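Local coordinates for protein MlnE (Bacillus amyloliquefaciens subsp. plantarum, PDB 5D2E) that forms part of the macrolactin assembly line, where this N-terminal B-type ketoreductase region, which binds NADP, probably reduces keto groups of growing polyketide intermediates, at residues V275-G280 with K300-G305; L293-E298 with E321-E326; K338-L343 with V389-A394. One frame throughout, in Å; residues are numbered along the deposited sequence.

Contact 1: V275-G280 with K300-G305; sequences VYLITG and KLILTG. With NAP (NADP nicotinamide-adenine-dinucleotide phosphate), chain B.
Tyr276 and Ile302 are tied through their backbones in a parallel ladder that joins strand 275-279 to strand 300-304 and runs up to the NADP site. Its backbone hydrogen bonds alternate between the strands. Tyr276 N donates to Lys300 O at 2.9 Å, and Tyr276 O accepts Ile302 N at 2.8 Å. Ile278 N then donates to Ile302 O, and Ile278 O receives Thr304 N. The first three bonds are nearly straight; the last bends to an N-H...O angle of 156°. CA-H groups back up the same acceptors: Leu277 CA lies 3.4 Å from Ile302 O, which thus takes both an amide and a CA-H.

Apolar packing runs along both faces. On the face of Leu277, Val275 CG1 lies anti to its backbone N (chi1 -173°), which carries it across to Ile302 CD1 at 3.7 Å. Leu277 CD1 slants across to Thr304 and rests 3.5 Å from Thr304 OG1. On the opposite face, Tyr276 meets its neighbour through the root of its side chain, CB to Leu301 CD2 at 3.9 Å, while its hydroxyl bonds to Lys271 N. Ile278 CB and Leu303 CD2 repeat that pairing further along.

Beyond the ladder, both glycines border the cofactor's adenosine half. Gly280 CA is 3.6 Å from NADP O4B, on the ribose, and Gly305 CA is 3.4 Å from NADP N3A, on the adenine.

The two strands and helix 284-296 between them make a beta-alpha-beta unit of the Rossmann-type KR domain. That helix places Ala290 against Ile278 and Leu303, whereas helix 337-351 touches the other face through Phe351 and Leu343. Strand 356-359 pairs with the far edge of 275-279, and strand 326-329 with that of 300-304.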
loop_
_atom_site.group_PDB
_atom_site.type_symbol
_atom_site.label_atom_id
_atom_site.label_comp_id
_atom_site.label_asym_id
_atom_site.label_seq_id
_atom_site.Cartn_x
_atom_site.Cartn_y
_atom_site.Cartn_z
ATOM N N VAL A 275 19.286 16.132 -12.591
ATOM C CA VAL A 275 18.114 15.933 -13.404
ATOM C C VAL A 275 17.101 15.130 -12.592
ATOM O O VAL A 275 17.444 14.028 -12.114
ATOM C CB VAL A 275 18.467 15.155 -14.656
ATOM C CG1 VAL A 275 17.300 15.083 -15.581
ATOM C CG2 VAL A 275 19.677 15.775 -15.361
ATOM N N TYR A 276 15.899 15.717 -12.385
ATOM C CA TYR A 276 14.823 15.155 -11.544
ATOM C C TYR A 276 13.485 15.002 -12.248
ATOM O O TYR A 276 13.061 15.861 -13.006
ATOM C CB TYR A 276 14.689 15.960 -10.251
ATOM C CG TYR A 276 16.076 16.074 -9.584
ATOM C CD1 TYR A 276 16.582 15.057 -8.797
ATOM C CD2 TYR A 276 16.888 17.194 -9.805
ATOM C CE1 TYR A 276 17.828 15.166 -8.237
ATOM C CE2 TYR A 276 18.135 17.312 -9.239
ATOM C CZ TYR A 276 18.617 16.288 -8.478
ATOM O OH TYR A 276 19.886 16.389 -7.930
ATOM N N LEU A 277 12.851 13.852 -12.056
ATOM C CA LEU A 277 11.529 13.555 -12.632
ATOM C C LEU A 277 10.518 13.605 -11.536
ATOM O O LEU A 277 10.690 12.972 -10.518
ATOM C CB LEU A 277 11.520 12.173 -13.231
ATOM C CG LEU A 277 10.190 11.536 -13.682
ATOM C CD1 LEU A 277 9.555 12.422 -14.749
ATOM C CD2 LEU A 277 10.457 10.149 -14.229
ATOM N N ILE A 278 9.442 14.350 -11.751
ATOM C CA ILE A 278 8.333 14.356 -10.848
ATOM C C ILE A 278 7.135 13.912 -11.617
ATOM O O ILE A 278 6.630 14.626 -12.514
ATOM C CB ILE A 278 8.090 15.732 -10.283
ATOM C CG1 ILE A 278 9.392 16.273 -9.701
ATOM C CG2 ILE A 278 7.046 15.713 -9.194
ATOM C CD1 ILE A 278 9.272 17.634 -9.029
ATOM N N THR A 279 6.648 12.737 -11.257
ATOM C CA THR A 279 5.415 12.242 -11.841
ATOM C C THR A 279 4.248 12.899 -11.119
ATOM O O THR A 279 4.343 13.261 -9.911
ATOM C CB THR A 279 5.272 10.696 -11.733
ATOM O OG1 THR A 279 5.072 10.321 -10.380
ATOM C CG2 THR A 279 6.437 9.980 -12.397
ATOM N N GLY A 280 3.160 13.136 -11.850
ATOM C CA GLY A 280 2.118 14.034 -11.316
ATOM C C GLY A 280 2.671 15.425 -11.007
ATOM O O GLY A 280 2.162 16.129 -10.122
ATOM N N LYS A 300 17.573 20.617 -13.456
ATOM C CA LYS A 300 16.710 20.290 -14.569
ATOM C C LYS A 300 15.520 19.446 -14.084
ATOM O O LYS A 300 15.735 18.395 -13.469
ATOM C CB LYS A 300 17.459 19.455 -15.594
ATOM C CG LYS A 300 18.871 20.019 -15.816
ATOM C CD LYS A 300 18.958 20.798 -17.091
ATOM C CE LYS A 300 20.379 20.650 -17.656
ATOM N NZ LYS A 300 21.286 21.287 -16.672
ATOM N N LEU A 301 14.288 19.919 -14.324
ATOM C CA LEU A 301 13.092 19.213 -13.855
ATOM C C LEU A 301 12.259 18.711 -15.004
ATOM O O LEU A 301 11.984 19.473 -15.945
ATOM C CB LEU A 301 12.268 20.179 -13.048
ATOM C CG LEU A 301 12.901 20.618 -11.758
ATOM C CD1 LEU A 301 12.153 21.736 -11.044
ATOM C CD2 LEU A 301 13.067 19.457 -10.841
ATOM N N ILE A 302 11.801 17.461 -14.947
ATOM C CA ILE A 302 10.807 16.964 -15.926
ATOM C C ILE A 302 9.542 16.633 -15.176
ATOM O O ILE A 302 9.601 15.896 -14.201
ATOM C CB ILE A 302 11.304 15.737 -16.616
ATOM C CG1 ILE A 302 12.604 16.039 -17.352
ATOM C CG2 ILE A 302 10.232 15.171 -17.558
ATOM C CD1 ILE A 302 13.848 15.852 -16.519
ATOM N N LEU A 303 8.451 17.334 -15.490
ATOM C CA LEU A 303 7.133 17.137 -14.824
ATOM C C LEU A 303 6.354 16.297 -15.785
ATOM O O LEU A 303 6.390 16.573 -17.011
ATOM C CB LEU A 303 6.411 18.473 -14.668
ATOM C CG LEU A 303 7.120 19.654 -13.978
ATOM C CD1 LEU A 303 6.222 20.845 -13.691
ATOM C CD2 LEU A 303 7.784 19.199 -12.686
ATOM N N THR A 304 5.707 15.227 -15.273
ATOM C CA THR A 304 4.959 14.321 -16.111
ATOM C C THR A 304 3.574 14.141 -15.550
ATOM O O THR A 304 3.367 14.091 -14.336
ATOM C CB THR A 304 5.690 12.967 -16.330
ATOM O OG1 THR A 304 6.969 13.223 -16.900
ATOM C CG2 THR A 304 4.993 12.181 -17.304
ATOM N N GLY A 305 2.606 14.180 -16.456
ATOM C CA GLY A 305 1.198 13.793 -16.174
ATOM C C GLY A 305 0.631 13.263 -17.487
ATOM O O GLY A 305 1.280 13.307 -18.536
HETATM P PA NAP B . -3.287 15.794 -7.818
HETATM O O1A NAP B . -3.161 17.341 -7.834
HETATM O O2A NAP B . -4.418 15.053 -8.508
HETATM O O5B NAP B . -1.935 15.327 -8.552
HETATM C C5B NAP B . -1.791 13.966 -8.939
HETATM C C4B NAP B . -1.321 14.048 -10.370
HETATM O O4B NAP B . -1.142 12.697 -10.848
HETATM C C3B NAP B . -2.327 14.710 -11.352
HETATM O O3B NAP B . -1.810 15.954 -11.837
HETATM C C2B NAP B . -2.435 13.711 -12.516
HETATM O O2B NAP B . -2.381 14.364 -13.753
HETATM C C1B NAP B . -1.243 12.760 -12.254
HETATM N N9A NAP B . -1.449 11.395 -12.718
HETATM C C8A NAP B . -2.486 10.529 -12.396
HETATM N N7A NAP B . -2.368 9.338 -13.080
HETATM C C5A NAP B . -1.215 9.412 -13.777
HETATM C C6A NAP B . -0.502 8.545 -14.687
HETATM N N6A NAP B . -1.021 7.294 -14.914
HETATM N N1A NAP B . 0.660 9.039 -15.311
HETATM C C2A NAP B . 1.113 10.275 -15.034
HETATM N N3A NAP B . 0.489 11.142 -14.189
HETATM C C4A NAP B . -0.637 10.782 -13.564
HETATM O O3 NAP B . -3.196 15.229 -6.291
HETATM P PN NAP B . -2.223 15.769 -5.110
HETATM O O1N NAP B . -3.061 16.309 -3.965
HETATM O O2N NAP B . -1.092 16.479 -5.806
HETATM O O5D NAP B . -1.525 14.448 -4.490
HETATM C C5D NAP B . -0.346 13.968 -5.198
HETATM C C4D NAP B . 0.155 12.629 -4.638
HETATM O O4D NAP B . 0.309 12.662 -3.227
HETATM C C3D NAP B . -0.881 11.537 -4.935
HETATM O O3D NAP B . -0.204 10.377 -5.383
HETATM C C2D NAP B . -1.610 11.321 -3.621
HETATM O O2D NAP B . -2.166 9.981 -3.508
HETATM C C1D NAP B . -0.547 11.696 -2.549
HETATM N N1N NAP B . -1.218 12.197 -1.322
HETATM C C2N NAP B . -1.795 13.454 -1.282
HETATM C C3N NAP B . -2.453 13.980 -0.155
HETATM C C7N NAP B . -3.076 15.404 -0.139
HETATM O O7N NAP B . -3.702 15.803 0.847
HETATM N N7N NAP B . -2.950 16.269 -1.156
HETATM C C4N NAP B . -2.547 13.150 0.971
HETATM C C5N NAP B . -2.001 11.861 0.916
HETATM C C6N NAP B . -1.319 11.406 -0.229
HETATM P P2B NAP B . -3.013 13.760 -15.145
HETATM O O1X NAP B . -4.502 13.514 -14.948
HETATM O O2X NAP B . -2.673 14.831 -16.230
HETATM O O3X NAP B . -2.291 12.462 -15.380
#

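Contact 2: L293-E298 with E321-E326; sequences LAKQAE and ENLGAE
Leu323 and Lys295 both hold CG beside the backbone N, with chi1 of -68° and -65°, and the two chains pass each other at a slant. The lysine is extended beyond CG, so its methylenes offer a flank to the leucine: Leu323 CD2 sits 4.1 Å from Lys295 CG, with Lys295 CE almost as near. The ammonium group lies further out and forms a long, weak ion pair with Glu24. Beneath this layer, Ala294 CB takes the root of the leucine, 4.0 Å from Leu323 CB, and also meets Ala325 CB at 4.2 Å. Small methyl groups let the turn come close to the helix end. Glu298 contributes its CB and CG, CG lying 4.0 Å from Gly324 O, while its carboxylate forms a long, weak ion pair with Lys272. No hydrogen bond links the two segments, and van der Waals packing carries the contact. Gly324 takes a positive phi of 113°, and its N bonds to Glu321 O at 3.1 Å. The arrangement is a Schellman motif closing helix 311-321 and turning the chain toward strand 326-329, packed against the C-terminal end of helix 284-296: two successive helix ends of a Rossmann-type domain, away from its cofactor site.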
loop_
_atom_site.group_PDB
_atom_site.type_symbol
_atom_site.label_atom_id
_atom_site.label_comp_id
_atom_site.label_asym_id
_atom_site.label_seq_id
_atom_site.Cartn_x
_atom_site.Cartn_y
_atom_site.Cartn_z
ATOM N N LEU A 293 12.273 22.168 -4.990
ATOM C CA LEU A 293 13.556 21.648 -5.532
ATOM C C LEU A 293 14.296 22.695 -6.409
ATOM O O LEU A 293 15.522 22.778 -6.412
ATOM C CB LEU A 293 13.330 20.433 -6.374
ATOM C CG LEU A 293 12.801 19.151 -5.665
ATOM C CD1 LEU A 293 12.979 17.944 -6.585
ATOM C CD2 LEU A 293 13.500 18.944 -4.332
ATOM N N ALA A 294 13.536 23.446 -7.183
ATOM C CA ALA A 294 14.093 24.551 -7.982
ATOM C C ALA A 294 14.763 25.619 -7.109
ATOM O O ALA A 294 15.754 26.195 -7.516
ATOM C CB ALA A 294 13.000 25.174 -8.822
ATOM N N LYS A 295 14.267 25.828 -5.889
ATOM C CA LYS A 295 14.873 26.754 -5.003
ATOM C C LYS A 295 16.148 26.255 -4.328
ATOM O O LYS A 295 16.940 27.050 -3.874
ATOM C CB LYS A 295 13.874 27.140 -3.976
ATOM C CG LYS A 295 12.729 27.885 -4.595
ATOM C CD LYS A 295 11.795 28.293 -3.481
ATOM C CE LYS A 295 10.438 28.596 -4.038
ATOM N NZ LYS A 295 9.584 28.854 -2.874
ATOM N N GLN A 296 16.373 24.954 -4.303
ATOM C CA GLN A 296 17.582 24.416 -3.679
ATOM C C GLN A 296 18.801 24.536 -4.565
ATOM O O GLN A 296 19.903 24.587 -4.082
ATOM C CB GLN A 296 17.386 22.924 -3.315
ATOM C CG GLN A 296 16.542 22.719 -2.074
ATOM C CD GLN A 296 16.493 21.237 -1.592
ATOM O OE1 GLN A 296 16.847 20.305 -2.312
ATOM N NE2 GLN A 296 16.051 21.043 -0.363
ATOM N N ALA A 297 18.635 24.521 -5.866
ATOM C CA ALA A 297 19.787 24.476 -6.722
ATOM C C ALA A 297 19.307 24.661 -8.116
ATOM O O ALA A 297 18.112 24.550 -8.384
ATOM C CB ALA A 297 20.514 23.143 -6.580
ATOM N N GLU A 298 20.231 24.946 -9.015
ATOM C CA GLU A 298 19.915 25.052 -10.423
ATOM C C GLU A 298 19.831 23.698 -11.033
ATOM O O GLU A 298 20.848 23.082 -11.424
ATOM C CB GLU A 298 20.941 25.909 -11.168
ATOM C CG GLU A 298 20.875 27.379 -10.762
ATOM C CD GLU A 298 21.993 28.216 -11.410
ATOM O OE1 GLU A 298 22.755 27.686 -12.262
ATOM O OE2 GLU A 298 22.096 29.410 -11.061
ATOM N N GLU A 321 11.352 28.085 -14.390
ATOM C CA GLU A 321 12.528 28.643 -15.062
ATOM C C GLU A 321 12.859 29.986 -14.439
ATOM O O GLU A 321 14.040 30.324 -14.332
ATOM C CB GLU A 321 12.354 28.725 -16.572
ATOM C CG GLU A 321 12.085 27.382 -17.146
ATOM C CD GLU A 321 12.578 27.132 -18.572
ATOM O OE1 GLU A 321 12.331 28.001 -19.429
ATOM O OE2 GLU A 321 13.139 26.007 -18.853
ATOM N N ASN A 322 11.883 30.713 -13.901
ATOM C CA ASN A 322 12.257 31.925 -13.217
ATOM C C ASN A 322 13.028 31.654 -11.967
ATOM O O ASN A 322 13.664 32.557 -11.479
ATOM C CB ASN A 322 11.090 32.839 -12.862
ATOM C CG ASN A 322 10.400 33.408 -14.082
ATOM O OD1 ASN A 322 10.854 33.287 -15.244
ATOM N ND2 ASN A 322 9.253 33.935 -13.839
ATOM N N LEU A 323 12.929 30.459 -11.393
ATOM C CA LEU A 323 13.659 30.153 -10.155
ATOM C C LEU A 323 15.069 29.569 -10.439
ATOM O O LEU A 323 15.790 29.151 -9.527
ATOM C CB LEU A 323 12.845 29.170 -9.279
ATOM C CG LEU A 323 11.542 29.654 -8.657
ATOM C CD1 LEU A 323 10.669 28.502 -8.252
ATOM C CD2 LEU A 323 11.716 30.593 -7.504
ATOM N N GLY A 324 15.449 29.470 -11.692
ATOM C CA GLY A 324 16.756 28.992 -11.990
ATOM C C GLY A 324 16.744 27.669 -12.679
ATOM O O GLY A 324 17.762 27.286 -13.208
ATOM N N ALA A 325 15.604 26.969 -12.712
ATOM C CA ALA A 325 15.588 25.643 -13.289
ATOM C C ALA A 325 15.465 25.670 -14.777
ATOM O O ALA A 325 15.040 26.646 -15.377
ATOM C CB ALA A 325 14.443 24.827 -12.721
ATOM N N GLU A 326 15.792 24.551 -15.375
ATOM C CA GLU A 326 15.335 24.257 -16.699
ATOM C C GLU A 326 14.177 23.224 -16.492
ATOM O O GLU A 326 14.318 22.322 -15.682
ATOM C CB GLU A 326 16.500 23.673 -17.428
ATOM C CG GLU A 326 16.253 23.339 -18.862
ATOM C CD GLU A 326 17.568 22.941 -19.558
ATOM O OE1 GLU A 326 18.668 23.260 -19.061
ATOM O OE2 GLU A 326 17.489 22.320 -20.617
#

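Contact 3: K338-L343 with V389-A394; sequences KETDAL and VWLDKA
Thr340 and Trp390 set their side chains at about a right angle where two helices of the Rossmann-type KR domain pack side by side, their segment axes 8.9 Å apart and inclined at 41°. The threonine methyl carries most of the contact. This CG2, anti to the backbone N, reaches over the turn of the facing helix, 3.5 Å from Trp390 O and 4.0 Å from Leu391 CD2. Trp390 answers with the base of its side chain, CB lying 3.9 Å from Thr340 CB. Its indole extends out of the interface, and there NE1 bonds to Ser335 O and to a glycerol, most likely a crystallisation additive. Thr340 OG1, the other branch, is held by Ile334 O, in a residue of the NADP site; this fixes the rotation that sends the methyl to the neighbouring helix. One turn on, Ala394 CB fits against Asp341 CA at 3.9 Å, and its small size lets the backbones approach there. Asp341 CG lies anti to its N (chi1 -163°), bringing the carboxylate alongside Ala394. Asp341 OD2 forms a salt bridge with Lys345, while a water donates to both Asp341 OD1 (2.6 Å) and Ala394 O (2.9 Å), bridging the two helices.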
loop_
_atom_site.group_PDB
_atom_site.type_symbol
_atom_site.label_atom_id
_atom_site.label_comp_id
_atom_site.label_asym_id
_atom_site.label_seq_id
_atom_site.Cartn_x
_atom_site.Cartn_y
_atom_site.Cartn_z
ATOM N N LYS A 338 5.562 0.773 -21.617
ATOM C CA LYS A 338 6.343 1.339 -22.752
ATOM C C LYS A 338 6.406 2.827 -22.764
ATOM O O LYS A 338 7.377 3.403 -23.273
ATOM C CB LYS A 338 5.821 0.840 -24.081
ATOM C CG LYS A 338 6.216 -0.605 -24.295
ATOM C CD LYS A 338 5.308 -1.255 -25.306
ATOM C CE LYS A 338 5.923 -2.543 -25.827
ATOM N NZ LYS A 338 5.003 -3.056 -26.866
ATOM N N GLU A 339 5.388 3.479 -22.212
ATOM C CA GLU A 339 5.422 4.931 -22.133
ATOM C C GLU A 339 6.443 5.365 -21.104
ATOM O O GLU A 339 7.187 6.329 -21.314
ATOM C CB GLU A 339 4.063 5.538 -21.818
ATOM C CG GLU A 339 3.038 5.351 -22.943
ATOM C CD GLU A 339 1.851 6.294 -22.848
ATOM O OE1 GLU A 339 1.958 7.457 -22.345
ATOM O OE2 GLU A 339 0.779 5.837 -23.247
ATOM N N THR A 340 6.494 4.643 -19.985
ATOM C CA THR A 340 7.425 4.960 -18.928
ATOM C C THR A 340 8.856 4.695 -19.412
ATOM O O THR A 340 9.776 5.466 -19.112
ATOM C CB THR A 340 7.078 4.170 -17.668
ATOM O OG1 THR A 340 5.820 4.630 -17.163
ATOM C CG2 THR A 340 8.115 4.401 -16.571
ATOM N N ASP A 341 9.049 3.619 -20.156
ATOM C CA ASP A 341 10.349 3.335 -20.711
ATOM C C ASP A 341 10.791 4.456 -21.677
ATOM O O ASP A 341 11.930 4.963 -21.584
ATOM C CB ASP A 341 10.332 1.998 -21.431
ATOM C CG ASP A 341 11.760 1.437 -21.667
ATOM O OD1 ASP A 341 12.675 1.608 -20.797
ATOM O OD2 ASP A 341 11.952 0.802 -22.724
ATOM N N ALA A 342 9.893 4.837 -22.580
ATOM C CA ALA A 342 10.137 5.936 -23.522
ATOM C C ALA A 342 10.457 7.192 -22.789
ATOM O O ALA A 342 11.301 7.941 -23.220
ATOM C CB ALA A 342 8.917 6.159 -24.416
ATOM N N LEU A 343 9.777 7.452 -21.662
ATOM C CA LEU A 343 10.006 8.634 -20.867
ATOM C C LEU A 343 11.466 8.700 -20.304
ATOM O O LEU A 343 12.149 9.729 -20.405
ATOM C CB LEU A 343 8.957 8.753 -19.760
ATOM C CG LEU A 343 9.201 9.825 -18.692
ATOM C CD1 LEU A 343 9.172 11.228 -19.252
ATOM C CD2 LEU A 343 8.279 9.671 -17.472
ATOM N N VAL A 389 6.220 0.397 -10.434
ATOM C CA VAL A 389 7.086 -0.712 -10.871
ATOM C C VAL A 389 7.751 -0.354 -12.174
ATOM O O VAL A 389 8.941 -0.622 -12.363
ATOM C CB VAL A 389 6.319 -2.066 -10.920
ATOM C CG1 VAL A 389 7.169 -3.202 -11.483
ATOM C CG2 VAL A 389 5.851 -2.446 -9.477
ATOM N N TRP A 390 6.992 0.280 -13.072
ATOM C CA TRP A 390 7.556 0.649 -14.358
ATOM C C TRP A 390 8.623 1.701 -14.255
ATOM O O TRP A 390 9.636 1.673 -15.028
ATOM C CB TRP A 390 6.473 1.090 -15.313
ATOM C CG TRP A 390 5.378 0.109 -15.593
ATOM C CD1 TRP A 390 4.122 0.446 -15.956
ATOM C CD2 TRP A 390 5.432 -1.322 -15.616
ATOM N NE1 TRP A 390 3.351 -0.667 -16.139
ATOM C CE2 TRP A 390 4.139 -1.775 -16.000
ATOM C CE3 TRP A 390 6.433 -2.276 -15.397
ATOM C CZ2 TRP A 390 3.802 -3.151 -16.123
ATOM C CZ3 TRP A 390 6.097 -3.661 -15.558
ATOM C CH2 TRP A 390 4.788 -4.072 -15.890
ATOM N N LEU A 391 8.468 2.615 -13.287
ATOM C CA LEU A 391 9.467 3.670 -13.074
ATOM C C LEU A 391 10.757 3.061 -12.537
ATOM O O LEU A 391 11.833 3.382 -12.978
ATOM C CB LEU A 391 8.958 4.689 -12.088
ATOM C CG LEU A 391 7.904 5.672 -12.571
ATOM C CD1 LEU A 391 7.113 6.321 -11.454
ATOM C CD2 LEU A 391 8.641 6.757 -13.379
ATOM N N ASP A 392 10.647 2.164 -11.581
ATOM C CA ASP A 392 11.824 1.468 -11.087
ATOM C C ASP A 392 12.494 0.667 -12.223
ATOM O O ASP A 392 13.718 0.673 -12.341
ATOM C CB ASP A 392 11.459 0.506 -9.991
ATOM C CG ASP A 392 12.613 -0.452 -9.632
ATOM O OD1 ASP A 392 13.514 0.010 -8.922
ATOM O OD2 ASP A 392 12.574 -1.610 -10.055
ATOM N N LYS A 393 11.688 -0.031 -13.003
ATOM C CA LYS A 393 12.156 -0.912 -14.050
ATOM C C LYS A 393 12.863 -0.114 -15.148
ATOM O O LYS A 393 14.003 -0.391 -15.451
ATOM C CB LYS A 393 11.017 -1.694 -14.647
ATOM C CG LYS A 393 11.468 -2.853 -15.541
ATOM C CD LYS A 393 10.207 -3.622 -15.951
ATOM C CE LYS A 393 10.504 -4.938 -16.667
ATOM N NZ LYS A 393 9.288 -5.682 -16.995
ATOM N N ALA A 394 12.211 0.924 -15.665
ATOM C CA ALA A 394 12.847 1.768 -16.696
ATOM C C ALA A 394 14.103 2.468 -16.208
ATOM O O ALA A 394 14.963 2.766 -17.003
ATOM C CB ALA A 394 11.870 2.808 -17.183
HETATM O O HOH W 1 14.707 2.937 -19.873
#

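Contact 1 is the shared layer, and the centres of contacts 2 and 3 each lie about 13 Å from the centre of contact 1. Contact 2 meets the face of Leu301 and the edge of strand 300-304: Leu301 CD1 lies 4.2 Å from Ala294 CB, and Leu301 N probably bonds to Glu326 O at 2.8 Å. Contact 3 packs on the face of Leu277 and Thr279, with Leu343 CD2 and Leu391 CD2 each 3.9 Å from Leu277 CD2, and Leu391 CD1 3.8 Å from Thr279 CG2. Contacts 2 and 3 do not touch, their nearest atoms being about 13 Å apart. NADP meets contact 1 directly; the side chain of Thr340 in contact 3 stays about 7 Å from it, and contact 2 lies away from the cofactor pocket.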